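Local coordinates for protein acyl-CoA thioester hydrolase HI0827 (Haemophilus influenzae Rd KW20, PDB 3BJK) that probably hydrolyses a broad range of acyl-coenzyme A thioesters as a hexameric hotdog-fold enzyme, here with one residue substituted, at residues C[14-19]-C[77-82]; C[40-45]-C[115-120]. The protein carries 1 engineered substitution. All blocks are in the same frame, centred on the assembly; numbering follows the deposited sequence.

Contact 1: residues C[14-19]-C[77-82]; sequences GVLLLR and VVCCYG. With EDO (1,2-ethanediol), chain B.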
ATOM      1  N   GLY C  14      27.916 -11.503  -6.131  1.00 42.16           N
ATOM      2  CA  GLY C  14      27.711 -10.221  -5.502  1.00 39.98           C
ATOM      3  C   GLY C  14      27.518 -10.318  -4.002  1.00 37.74           C
ATOM      4  O   GLY C  14      27.551 -11.394  -3.418  1.00 37.80           O
ATOM      5  N   VAL C  15      27.296  -9.170  -3.383  1.00 34.61           N
ATOM      6  CA  VAL C  15      26.983  -9.128  -1.977  1.00 32.94           C
ATOM      7  C   VAL C  15      25.472  -9.096  -1.817  1.00 30.55           C
ATOM      8  O   VAL C  15      24.758  -8.666  -2.703  1.00 28.40           O
ATOM      9  CB  VAL C  15      27.679  -7.937  -1.278  1.00 32.82           C
ATOM     10  CG1 VAL C  15      29.152  -8.090  -1.422  1.00 35.01           C
ATOM     11  CG2 VAL C  15      27.257  -6.611  -1.842  1.00 32.85           C
ATOM     12  N   LEU C  16      24.982  -9.541  -0.678  1.00 29.59           N
ATOM     13  CA  LEU C  16      23.553  -9.581  -0.471  1.00 29.95           C
ATOM     14  C   LEU C  16      23.125  -8.144  -0.185  1.00 29.15           C
ATOM     15  O   LEU C  16      23.639  -7.500   0.715  1.00 28.59           O
ATOM     16  CB  LEU C  16      23.150 -10.502   0.654  1.00 29.68           C
ATOM     17  CG  LEU C  16      21.634 -10.561   0.964  1.00 29.80           C
ATOM     18  CD1 LEU C  16      20.902 -11.326  -0.086  1.00 31.95           C
ATOM     19  CD2 LEU C  16      21.481 -11.265   2.253  1.00 33.04           C
ATOM     20  N   LEU C  17      22.222  -7.667  -1.006  1.00 28.60           N
ATOM     21  CA  LEU C  17      21.678  -6.332  -0.891  1.00 29.55           C
ATOM     22  C   LEU C  17      20.387  -6.278  -0.057  1.00 30.17           C
ATOM     23  O   LEU C  17      20.217  -5.413   0.820  1.00 29.54           O
ATOM     24  CB  LEU C  17      21.372  -5.789  -2.262  1.00 29.83           C
ATOM     25  CG  LEU C  17      22.504  -5.856  -3.287  1.00 30.23           C
ATOM     26  CD1 LEU C  17      21.976  -5.534  -4.641  1.00 32.18           C
ATOM     27  CD2 LEU C  17      23.645  -4.918  -2.873  1.00 31.03           C
ATOM     28  N   LEU C  18      19.481  -7.209  -0.370  1.00 29.92           N
ATOM     29  CA  LEU C  18      18.145  -7.202   0.160  1.00 31.53           C
ATOM     30  C   LEU C  18      17.648  -8.603   0.235  1.00 31.08           C
ATOM     31  O   LEU C  18      18.014  -9.422  -0.589  1.00 30.96           O
ATOM     32  CB  LEU C  18      17.151  -6.502  -0.742  1.00 32.83           C
ATOM     33  CG  LEU C  18      17.123  -5.001  -0.979  1.00 35.66           C
ATOM     34  CD1 LEU C  18      15.919  -4.733  -1.888  1.00 39.24           C
ATOM     35  CD2 LEU C  18      17.001  -4.253   0.301  1.00 38.13           C
ATOM     36  N   ARG C  19      16.787  -8.846   1.216  1.00 31.05           N
ATOM     37  CA  ARG C  19      16.146 -10.138   1.414  1.00 29.76           C
ATOM     38  C   ARG C  19      14.749  -9.928   2.002  1.00 30.24           C
ATOM     39  O   ARG C  19      14.587  -9.275   3.048  1.00 29.83           O
ATOM     40  CB  ARG C  19      16.939 -11.036   2.350  1.00 29.89           C
ATOM     41  CG  ARG C  19      16.474 -12.493   2.339  1.00 26.84           C
ATOM     42  CD  ARG C  19      17.545 -13.370   2.958  1.00 29.80           C
ATOM     43  NE  ARG C  19      17.368 -14.819   2.832  1.00 29.69           N
ATOM     44  CZ  ARG C  19      16.957 -15.663   3.769  1.00 28.68           C
ATOM     45  NH1 ARG C  19      16.551 -15.262   4.963  1.00 31.89           N
ATOM     46  NH2 ARG C  19      16.914 -16.959   3.490  1.00 31.03           N
ATOM     47  N   VAL C  77      11.182 -16.808  -0.852  1.00 29.51           N
ATOM     48  CA  VAL C  77      12.140 -15.879  -0.266  1.00 28.80           C
ATOM     49  C   VAL C  77      12.858 -15.256  -1.445  1.00 30.24           C
ATOM     50  O   VAL C  77      13.269 -15.978  -2.353  1.00 29.82           O
ATOM     51  CB  VAL C  77      13.114 -16.587   0.649  1.00 28.46           C
ATOM     52  CG1 VAL C  77      14.213 -15.631   1.108  1.00 27.16           C
ATOM     53  CG2 VAL C  77      12.388 -17.208   1.821  1.00 28.77           C
ATOM     54  N   VAL C  78      12.966 -13.923  -1.451  1.00 29.68           N
ATOM     55  CA  VAL C  78      13.544 -13.177  -2.553  1.00 30.91           C
ATOM     56  C   VAL C  78      14.774 -12.380  -2.067  1.00 31.07           C
ATOM     57  O   VAL C  78      14.652 -11.553  -1.147  1.00 31.76           O
ATOM     58  CB  VAL C  78      12.510 -12.251  -3.207  1.00 30.48           C
ATOM     59  CG1 VAL C  78      13.121 -11.438  -4.399  1.00 32.80           C
ATOM     60  CG2 VAL C  78      11.279 -13.066  -3.668  1.00 32.45           C
ATOM     61  N   CYS C  79      15.938 -12.683  -2.660  1.00 31.84           N
ATOM     62  CA  CYS C  79      17.235 -12.013  -2.382  1.00 32.22           C
ATOM     63  C   CYS C  79      17.713 -11.242  -3.584  1.00 32.43           C
ATOM     64  O   CYS C  79      17.586 -11.754  -4.710  1.00 32.93           O
ATOM     65  CB  CYS C  79      18.324 -13.033  -2.093  1.00 32.12           C
ATOM     66  SG  CYS C  79      17.984 -14.058  -0.702  1.00 35.87           S
ATOM     67  N   CYS C  80      18.355 -10.087  -3.342  1.00 32.42           N
ATOM     68  CA  CYS C  80      18.988  -9.271  -4.403  1.00 31.89           C
ATOM     69  C   CYS C  80      20.472  -9.176  -4.094  1.00 31.05           C
ATOM     70  O   CYS C  80      20.832  -8.847  -2.981  1.00 31.42           O
ATOM     71  CB  CYS C  80      18.394  -7.874  -4.492  1.00 31.69           C
ATOM     72  SG  CYS C  80      16.675  -7.823  -5.084  1.00 33.01           S
ATOM     73  N   TYR C  81      21.300  -9.569  -5.055  1.00 30.39           N
ATOM     74  CA  TYR C  81      22.749  -9.501  -4.934  1.00 29.98           C
ATOM     75  C   TYR C  81      23.307  -8.491  -5.911  1.00 29.75           C
ATOM     76  O   TYR C  81      22.811  -8.338  -7.046  1.00 28.97           O
ATOM     77  CB  TYR C  81      23.390 -10.845  -5.195  1.00 30.09           C
ATOM     78  CG  TYR C  81      23.064 -11.905  -4.210  1.00 30.53           C
ATOM     79  CD1 TYR C  81      21.924 -12.700  -4.373  1.00 31.15           C
ATOM     80  CD2 TYR C  81      23.891 -12.141  -3.104  1.00 29.58           C
ATOM     81  CE1 TYR C  81      21.617 -13.674  -3.483  1.00 29.95           C
ATOM     82  CE2 TYR C  81      23.575 -13.112  -2.195  1.00 30.63           C
ATOM     83  CZ  TYR C  81      22.433 -13.886  -2.392  1.00 31.57           C
ATOM     84  OH  TYR C  81      22.144 -14.918  -1.514  1.00 33.07           O
ATOM     85  N   GLY C  82      24.333  -7.788  -5.456  1.00 29.11           N
ATOM     86  CA  GLY C  82      24.917  -6.705  -6.210  1.00 29.17           C
ATOM     87  C   GLY C  82      26.401  -6.913  -6.413  1.00 29.60           C
ATOM     88  O   GLY C  82      27.096  -7.370  -5.511  1.00 30.31           O
TER
HETATM   89  C1  EDO B 155      18.199 -17.188   7.435  1.00 47.16           C
HETATM   90  O1  EDO B 155      16.844 -17.356   6.977  1.00 45.63           O
HETATM   91  C2  EDO B 155      19.257 -17.639   6.404  1.00 47.88           C
HETATM   92  O2  EDO B 155      18.945 -18.905   5.783  1.00 48.18           O
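The carbonyl oxygen of C80 is gripped by two successive amides of the neighbouring strand: L17 N donates to C80 O at 2.7 Å, nearly along the C=O axis, and L18 N adds a longer, weak bond. This is a classic beta bulge, in which L17 and L18 together face C80 and shift the antiparallel register by one residue. Regular pairing resumes on either side of it, where C80 N donates to L18 O at 2.9 Å and V15 and G82 exchange a reciprocal pair of backbone bonds. The extra residue turns L17 in toward its partner strand, so that CD1 comes 3.4 Å from G82 N, over a position with no side chain to obstruct it.

L16, Y81, C79 and R19 share one face of the sheet. With CG anti to the backbone N (chi1 178°), L16 swings CD1 over the face of the Y81 ring, a CH-pi contact 4.0 Å from the centroid, while the same methyl touches C79 CB. The extended chain of R19 runs alongside C79 SG, which lies at the guanidinium edge, in plane, 3.7 Å from R19 NE. V77 CG1 covers one face of that group, and R19 NH1 donates at 2.9 Å to O1 of an ethanediol probably carried over from the crystallisation liquor. R19 NH2 forms a salt bridge with E52 of the second subunit and NH1 also bonds to L17 O there, which together help fix the guanidinium.

Strand 15-21 is an edge strand of this chain's sheet, next to 77-87, and its R19 forms backbone hydrogen bonds with the second subunit, consistent with the hotdog dimer. On the other face, L18 packs against Q41, M44 and I48 of helix 35-54, while beyond strand 77-87 lies strand 91-101, whose V98 meets C80.

Contact 2: residues C[40-45]-C[115-120]; sequences SQMAMG and TDAVFT. Engineered in segment 40-45: A43 (natural residue Asp).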
ATOM      1  N   SER C  40      11.508  -2.590  -8.408  1.00 32.23           N
ATOM      2  CA  SER C  40      11.630  -1.767  -7.206  1.00 32.82           C
ATOM      3  C   SER C  40      12.595  -2.356  -6.215  1.00 32.57           C
ATOM      4  O   SER C  40      13.422  -1.614  -5.654  1.00 31.43           O
ATOM      5  CB  SER C  40      10.283  -1.581  -6.512  1.00 32.58           C
ATOM      6  OG  SER C  40       9.417  -0.854  -7.321  1.00 37.92           O
ATOM      7  N   GLN C  41      12.510  -3.686  -5.998  1.00 32.06           N
ATOM      8  CA  GLN C  41      13.457  -4.398  -5.096  1.00 31.59           C
ATOM      9  C   GLN C  41      14.888  -4.241  -5.624  1.00 31.11           C
ATOM     10  O   GLN C  41      15.795  -3.900  -4.889  1.00 31.73           O
ATOM     11  CB  GLN C  41      13.100  -5.910  -4.996  1.00 31.81           C
ATOM     12  CG  GLN C  41      11.899  -6.184  -4.206  1.00 33.60           C
ATOM     13  CD  GLN C  41      12.053  -5.866  -2.720  1.00 36.65           C
ATOM     14  OE1 GLN C  41      11.398  -4.992  -2.260  1.00 37.14           O
ATOM     15  NE2 GLN C  41      12.976  -6.538  -1.994  1.00 37.47           N
ATOM     16  N   MET C  42      15.094  -4.472  -6.914  1.00 31.91           N
ATOM     17  CA  MET C  42      16.430  -4.282  -7.542  1.00 32.49           C
ATOM     18  C   MET C  42      16.913  -2.869  -7.381  1.00 32.33           C
ATOM     19  O   MET C  42      18.051  -2.678  -7.019  1.00 32.55           O
ATOM     20  CB  MET C  42      16.418  -4.668  -9.011  1.00 31.73           C
ATOM     21  CG  MET C  42      16.141  -6.186  -9.258  1.00 33.40           C
ATOM     22  SD  MET C  42      16.464  -6.728 -10.946  1.00 36.94           S
ATOM     23  CE  MET C  42      15.078  -6.025 -11.776  1.00 39.70           C
ATOM     24  N   ALA C  43      16.015  -1.894  -7.598  1.00 33.14           N
ATOM     25  CA  ALA C  43      16.333  -0.478  -7.445  1.00 33.33           C
ATOM     26  C   ALA C  43      16.772  -0.087  -6.028  1.00 34.22           C
ATOM     27  O   ALA C  43      17.790   0.680  -5.829  1.00 33.12           O
ATOM     28  CB  ALA C  43      15.142   0.342  -7.829  1.00 33.39           C
ATOM     29  N   MET C  44      15.994  -0.553  -5.051  1.00 32.45           N
ATOM     30  CA  MET C  44      16.266  -0.290  -3.667  1.00 34.12           C
ATOM     31  C   MET C  44      17.564  -0.943  -3.218  1.00 31.83           C
ATOM     32  O   MET C  44      18.420  -0.282  -2.577  1.00 29.79           O
ATOM     33  CB  MET C  44      15.086  -0.776  -2.841  1.00 34.48           C
ATOM     34  CG  MET C  44      15.271  -0.833  -1.372  1.00 36.84           C
ATOM     35  SD  MET C  44      13.689  -1.052  -0.509  1.00 43.57           S
ATOM     36  CE  MET C  44      12.554  -0.146  -1.459  1.00 39.38           C
ATOM     37  N   GLY C  45      17.719  -2.225  -3.579  1.00 29.64           N
ATOM     38  CA  GLY C  45      18.914  -2.966  -3.255  1.00 30.56           C
ATOM     39  C   GLY C  45      20.161  -2.376  -3.860  1.00 30.03           C
ATOM     40  O   GLY C  45      21.133  -2.073  -3.184  1.00 31.00           O
ATOM     41  N   THR C 115      15.828 -12.924 -12.105  1.00 29.67           N
ATOM     42  CA  THR C 115      15.882 -11.583 -12.726  1.00 29.90           C
ATOM     43  C   THR C 115      17.297 -10.999 -12.598  1.00 31.14           C
ATOM     44  O   THR C 115      18.070 -11.315 -11.623  1.00 29.56           O
ATOM     45  CB  THR C 115      14.874 -10.543 -12.038  1.00 29.85           C
ATOM     46  OG1 THR C 115      13.654 -11.178 -11.644  1.00 30.01           O
ATOM     47  CG2 THR C 115      14.538  -9.406 -12.969  1.00 29.68           C
ATOM     48  N   ASP C 116      17.693 -10.214 -13.615  1.00 31.21           N
ATOM     49  CA  ASP C 116      18.922  -9.439 -13.511  1.00 30.65           C
ATOM     50  C   ASP C 116      18.741  -8.047 -14.099  1.00 31.48           C
ATOM     51  O   ASP C 116      17.746  -7.761 -14.744  1.00 31.87           O
ATOM     52  CB  ASP C 116      20.128 -10.152 -14.085  1.00 31.70           C
ATOM     53  CG  ASP C 116      20.077 -10.369 -15.608  1.00 31.82           C
ATOM     54  OD1 ASP C 116      19.610  -9.524 -16.417  1.00 31.50           O
ATOM     55  OD2 ASP C 116      20.562 -11.429 -15.992  1.00 35.94           O
ATOM     56  N   ALA C 117      19.700  -7.182 -13.812  1.00 30.58           N
ATOM     57  CA  ALA C 117      19.698  -5.835 -14.356  1.00 30.70           C
ATOM     58  C   ALA C 117      21.081  -5.195 -14.139  1.00 31.01           C
ATOM     59  O   ALA C 117      21.840  -5.576 -13.229  1.00 31.84           O
ATOM     60  CB  ALA C 117      18.622  -5.031 -13.697  1.00 30.09           C
ATOM     61  N   VAL C 118      21.390  -4.186 -14.936  1.00 31.15           N
ATOM     62  CA  VAL C 118      22.570  -3.351 -14.658  1.00 29.70           C
ATOM     63  C   VAL C 118      22.111  -1.898 -14.491  1.00 28.90           C
ATOM     64  O   VAL C 118      21.576  -1.326 -15.442  1.00 29.02           O
ATOM     65  CB  VAL C 118      23.581  -3.466 -15.808  1.00 29.80           C
ATOM     66  CG1 VAL C 118      24.777  -2.516 -15.551  1.00 30.54           C
ATOM     67  CG2 VAL C 118      24.035  -4.930 -15.939  1.00 30.43           C
ATOM     68  N   PHE C 119      22.301  -1.369 -13.273  1.00 28.86           N
ATOM     69  CA  PHE C 119      21.882  -0.040 -12.835  1.00 29.80           C
ATOM     70  C   PHE C 119      23.073   0.855 -12.845  1.00 29.07           C
ATOM     71  O   PHE C 119      24.179   0.414 -12.560  1.00 30.47           O
ATOM     72  CB  PHE C 119      21.376  -0.054 -11.384  1.00 31.17           C
ATOM     73  CG  PHE C 119      19.946  -0.534 -11.230  1.00 33.95           C
ATOM     74  CD1 PHE C 119      19.633  -1.886 -11.294  1.00 37.45           C
ATOM     75  CD2 PHE C 119      18.934   0.364 -10.956  1.00 33.98           C
ATOM     76  CE1 PHE C 119      18.317  -2.291 -11.187  1.00 36.34           C
ATOM     77  CE2 PHE C 119      17.676  -0.028 -10.831  1.00 35.13           C
ATOM     78  CZ  PHE C 119      17.347  -1.364 -10.942  1.00 36.80           C
ATOM     79  N   THR C 120      22.827   2.116 -13.132  1.00 28.80           N
ATOM     80  CA  THR C 120      23.789   3.204 -12.928  1.00 29.37           C
ATOM     81  C   THR C 120      23.193   4.279 -11.986  1.00 30.15           C
ATOM     82  O   THR C 120      22.108   4.840 -12.222  1.00 30.20           O
ATOM     83  CB  THR C 120      24.208   3.882 -14.274  1.00 28.69           C
ATOM     84  OG1 THR C 120      24.488   2.885 -15.265  1.00 31.11           O
ATOM     85  CG2 THR C 120      25.361   4.853 -14.060  1.00 28.02           C
TER
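An apolar contact between helix and sheet, deep in the chain, joins segment 40-45 of the long helix 35-54 to segment 115-120 of strand 111-123: the helix is the sausage of the hotdog fold and the strand part of the sheet wrapped around it. The two short axes approach to 9.8 Å at an angle of 44°, and M42 gives the largest helix-side share of the buried surface.

M42 is directed at the strand and passes its sulfur over A117, SD lying 3.9 Å from A117 CB. Its chain then bends at the last torsion (chi3 -74°), which brings the terminal methyl across T115, with CE 3.6 Å from T115 CG2. Set anti to the backbone N, T115 CG2 rather than OG1 meets the methionine.

F119 meets the helix farther along the strand. M42 CB touches F119 CE1 at 3.7 Å, and M42 O lies over one face of the ring, offset toward its rim. The far end of the phenyl group reaches the next residue, with F119 CZ 3.6 Å from A43 N and F119 CE2 3.9 Å from A43 CB. A43 is an engineered substitution for Asp; its methyl also packs on M39 of the third subunit. V96 and V98 of strand 91-101 extend the apolar surroundings of M42, while V63 of strand 58-68 touches F119.

No hydrogen bond crosses between these segments. In this variant, with alanine in place of the natural aspartate at 43, their cohesion therefore rests on van der Waals contact and the burial of hydrocarbon and thioether surface, while the strand's backbone polar groups bond to its neighbours within the sheet.

In the fold
The two contacts illustrate how a hotdog domain divides its labour. Contact 1 is a strand pairing held mainly by backbone hydrogen bonds, buried along much of its length but exposed at G14 and V15, and in contact with the second subunit along its outer edge. Contact 2 lies deeper, its centre about 4 Å from that of the chain, against about 7 Å for contact 1, and relies on packing, chiefly of apolar side chains, with no hydrogen bond between its segments. They involve different strands of the same antiparallel sheet, and helix 35-54 joins them: L18 CD1 packs 3.1 Å from Q41 O, and L17 CD1 reaches G45. Thus one helix rests on both an outer strand and an inner one.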